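Local coordinates for protein polyphosphate kinase (Porphyromonas gingivalis, PDB 2O8R) that probably catalyses the reversible transfer of the terminal phosphate of ATP to a growing polyphosphate chain, at residues R526-V531 with Y556-A561. The protein carries 3 engineered substitutions. Residues are numbered along the deposited sequence; the frame is centred on the assembly and turned at random.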
loop_
_atom_site.group_PDB
_atom_site.type_symbol
_atom_site.label_atom_id
_atom_site.label_comp_id
_atom_site.label_asym_id
_atom_site.label_seq_id
_atom_site.Cartn_x
_atom_site.Cartn_y
_atom_site.Cartn_z
ATOM N N ARG A 526 14.325 -47.523 5.686
ATOM C CA ARG A 526 15.747 -47.839 5.728
ATOM C C ARG A 526 16.326 -47.758 7.136
ATOM O O ARG A 526 17.200 -48.556 7.496
ATOM C CB ARG A 526 16.528 -46.942 4.782
ATOM C CG ARG A 526 18.024 -47.177 4.833
ATOM C CD ARG A 526 18.709 -46.583 3.650
ATOM N NE ARG A 526 18.636 -45.132 3.680
ATOM C CZ ARG A 526 19.326 -44.337 2.877
ATOM N NH1 ARG A 526 20.158 -44.857 1.984
ATOM N NH2 ARG A 526 19.189 -43.023 2.975
ATOM N N GLU A 527 15.826 -46.811 7.930
ATOM C CA GLU A 527 16.249 -46.676 9.324
ATOM C C GLU A 527 15.718 -47.838 10.135
ATOM O O GLU A 527 16.420 -48.340 11.012
ATOM C CB GLU A 527 15.781 -45.356 9.954
ATOM C CG GLU A 527 16.233 -44.104 9.242
ATOM C CD GLU A 527 17.718 -43.833 9.388
ATOM O OE1 GLU A 527 18.241 -43.985 10.519
ATOM O OE2 GLU A 527 18.351 -43.458 8.364
ATOM N N ILE A 528 14.487 -48.267 9.842
ATOM C CA ILE A 528 13.911 -49.416 10.553
ATOM C C ILE A 528 14.760 -50.662 10.331
ATOM O O ILE A 528 15.130 -51.339 11.289
ATOM C CB ILE A 528 12.456 -49.718 10.139
ATOM C CG1 ILE A 528 11.531 -48.554 10.496
ATOM C CG2 ILE A 528 11.973 -51.015 10.801
ATOM C CD1 ILE A 528 10.122 -48.762 10.023
ATOM N N GLU A 529 15.079 -50.927 9.065
ATOM C CA GLU A 529 15.925 -52.051 8.667
ATOM C C GLU A 529 17.247 -52.042 9.408
ATOM O O GLU A 529 17.625 -53.033 10.024
ATOM C CB GLU A 529 16.206 -51.998 7.168
ATOM C CG GLU A 529 14.962 -52.063 6.304
ATOM C CD GLU A 529 15.162 -51.394 4.958
ATOM O OE1 GLU A 529 16.221 -51.616 4.331
ATOM O OE2 GLU A 529 14.260 -50.646 4.524
ATOM N N ASN A 530 17.929 -50.907 9.356
ATOM C CA ASN A 530 19.242 -50.759 9.958
ATOM C C ASN A 530 19.276 -51.157 11.427
ATOM O O ASN A 530 20.271 -51.705 11.902
ATOM C CB ASN A 530 19.743 -49.317 9.790
ATOM C CG ASN A 530 20.086 -48.965 8.341
ATOM O OD1 ASN A 530 20.487 -47.840 8.055
ATOM N ND2 ASN A 530 19.924 -49.921 7.425
ATOM N N VAL A 531 18.187 -50.878 12.141
ATOM C CA VAL A 531 18.064 -51.258 13.548
ATOM C C VAL A 531 17.943 -52.781 13.692
ATOM O O VAL A 531 18.458 -53.376 14.642
ATOM C CB VAL A 531 16.867 -50.555 14.224
ATOM C CG1 VAL A 531 16.663 -51.062 15.663
ATOM C CG2 VAL A 531 17.080 -49.067 14.222
ATOM N N TYR A 556 5.526 -43.704 14.348
ATOM C CA TYR A 556 5.188 -44.553 15.488
ATOM C C TYR A 556 5.776 -45.953 15.327
ATOM O O TYR A 556 6.338 -46.516 16.277
ATOM C CB TYR A 556 3.680 -44.687 15.622
ATOM C CG TYR A 556 2.967 -43.511 16.248
ATOM C CD1 TYR A 556 3.481 -42.870 17.371
ATOM C CD2 TYR A 556 1.745 -43.064 15.736
ATOM C CE1 TYR A 556 2.806 -41.801 17.957
ATOM C CE2 TYR A 556 1.062 -42.014 16.325
ATOM C CZ TYR A 556 1.600 -41.387 17.424
ATOM O OH TYR A 556 0.925 -40.344 17.984
ATOM N N ARG A 557 5.643 -46.511 14.125
ATOM C CA ARG A 557 6.236 -47.806 13.834
ATOM C C ARG A 557 7.763 -47.770 13.884
ATOM O O ARG A 557 8.388 -48.740 14.314
ATOM C CB ARG A 557 5.771 -48.345 12.487
ATOM C CG ARG A 557 4.313 -48.785 12.429
ATOM C CD ARG A 557 3.910 -49.137 10.998
ATOM N NE ARG A 557 5.065 -49.634 10.248
ATOM C CZ ARG A 557 5.537 -49.104 9.118
ATOM N NH1 ARG A 557 4.941 -48.058 8.548
ATOM N NH2 ARG A 557 6.606 -49.643 8.549
ATOM N N ALA A 558 8.361 -46.661 13.458
ATOM C CA ALA A 558 9.812 -46.517 13.537
ATOM C C ALA A 558 10.240 -46.489 14.995
ATOM O O ALA A 558 11.196 -47.154 15.374
ATOM C CB ALA A 558 10.273 -45.272 12.811
ATOM N N SER A 559 9.503 -45.747 15.816
ATOM C CA SER A 559 9.765 -45.691 17.253
ATOM C C SER A 559 9.691 -47.087 17.870
ATOM O O SER A 559 10.662 -47.560 18.477
ATOM C CB SER A 559 8.763 -44.762 17.940
ATOM O OG SER A 559 9.017 -44.667 19.329
ATOM N N GLU A 560 8.539 -47.736 17.684
ATOM C CA GLU A 560 8.313 -49.124 18.091
ATOM C C GLU A 560 9.462 -50.040 17.683
ATOM O O GLU A 560 9.873 -50.900 18.456
ATOM C CB GLU A 560 7.007 -49.644 17.478
ATOM C CG GLU A 560 5.738 -49.170 18.186
ATOM C CD GLU A 560 4.472 -49.461 17.407
ATOM O OE1 GLU A 560 4.561 -49.685 16.179
ATOM O OE2 GLU A 560 3.377 -49.463 18.019
ATOM N N ALA A 561 9.989 -49.828 16.474
ATOM C CA ALA A 561 11.086 -50.627 15.927
ATOM C C ALA A 561 12.455 -50.289 16.505
ATOM O O ALA A 561 13.456 -50.811 16.036
ATOM C CB ALA A 561 11.140 -50.468 14.425
#
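I528 reaches from helix 516-532 to the last turn of helix 549-560 and the residue after it, where R557, A558 and A561 receive its three outer carbons. The I528 and A558 CA atoms are 5.8 Å apart, a close approach for two helices that the small side chain of A558 permits. With I528 CG1 beside its own backbone N (chi1 -63°) and CD1 extended beyond it, the side chain forks across the interface. CG1 lies 4.0 Å from A558 CA, against backbone as much as methyl. The other branch, CG2, stands anti to the backbone N and meets A561 CB at 3.8 Å. A beta-branched residue suits this place because its two arms reach two alanines three residues, about one helical turn, apart.

R557 closes one end of the patch. The bend of its chain at chi3 turns the guanidinium toward the first helix, where the two side chains cross at about a right angle and NH2 lies 3.9 Å from I528 CD1, a van der Waals contact with the guanidinium met obliquely. The charge of that group is answered by a salt bridge from NH2 to E525, on the same helix as I528, so the arginine joins the two helices by its charge as well as by its bulk.

Just past helix 549-560, V531 CG1, anti to its backbone N, makes a van der Waals contact with A561 O; a short branched side chain fits beside this helix end. E527 and A558 both touch M539 of strand 538-543, placing the helices side by side on one face of the sheet in the second PLD-like C-terminal domain. Contacts between the segments are mainly van der Waals, with carbon on at least one side of each, which suggests that shape fit and partial burial of hydrocarbon contribute most, while the R557–E525 ion pair adds a polar tie at the edge.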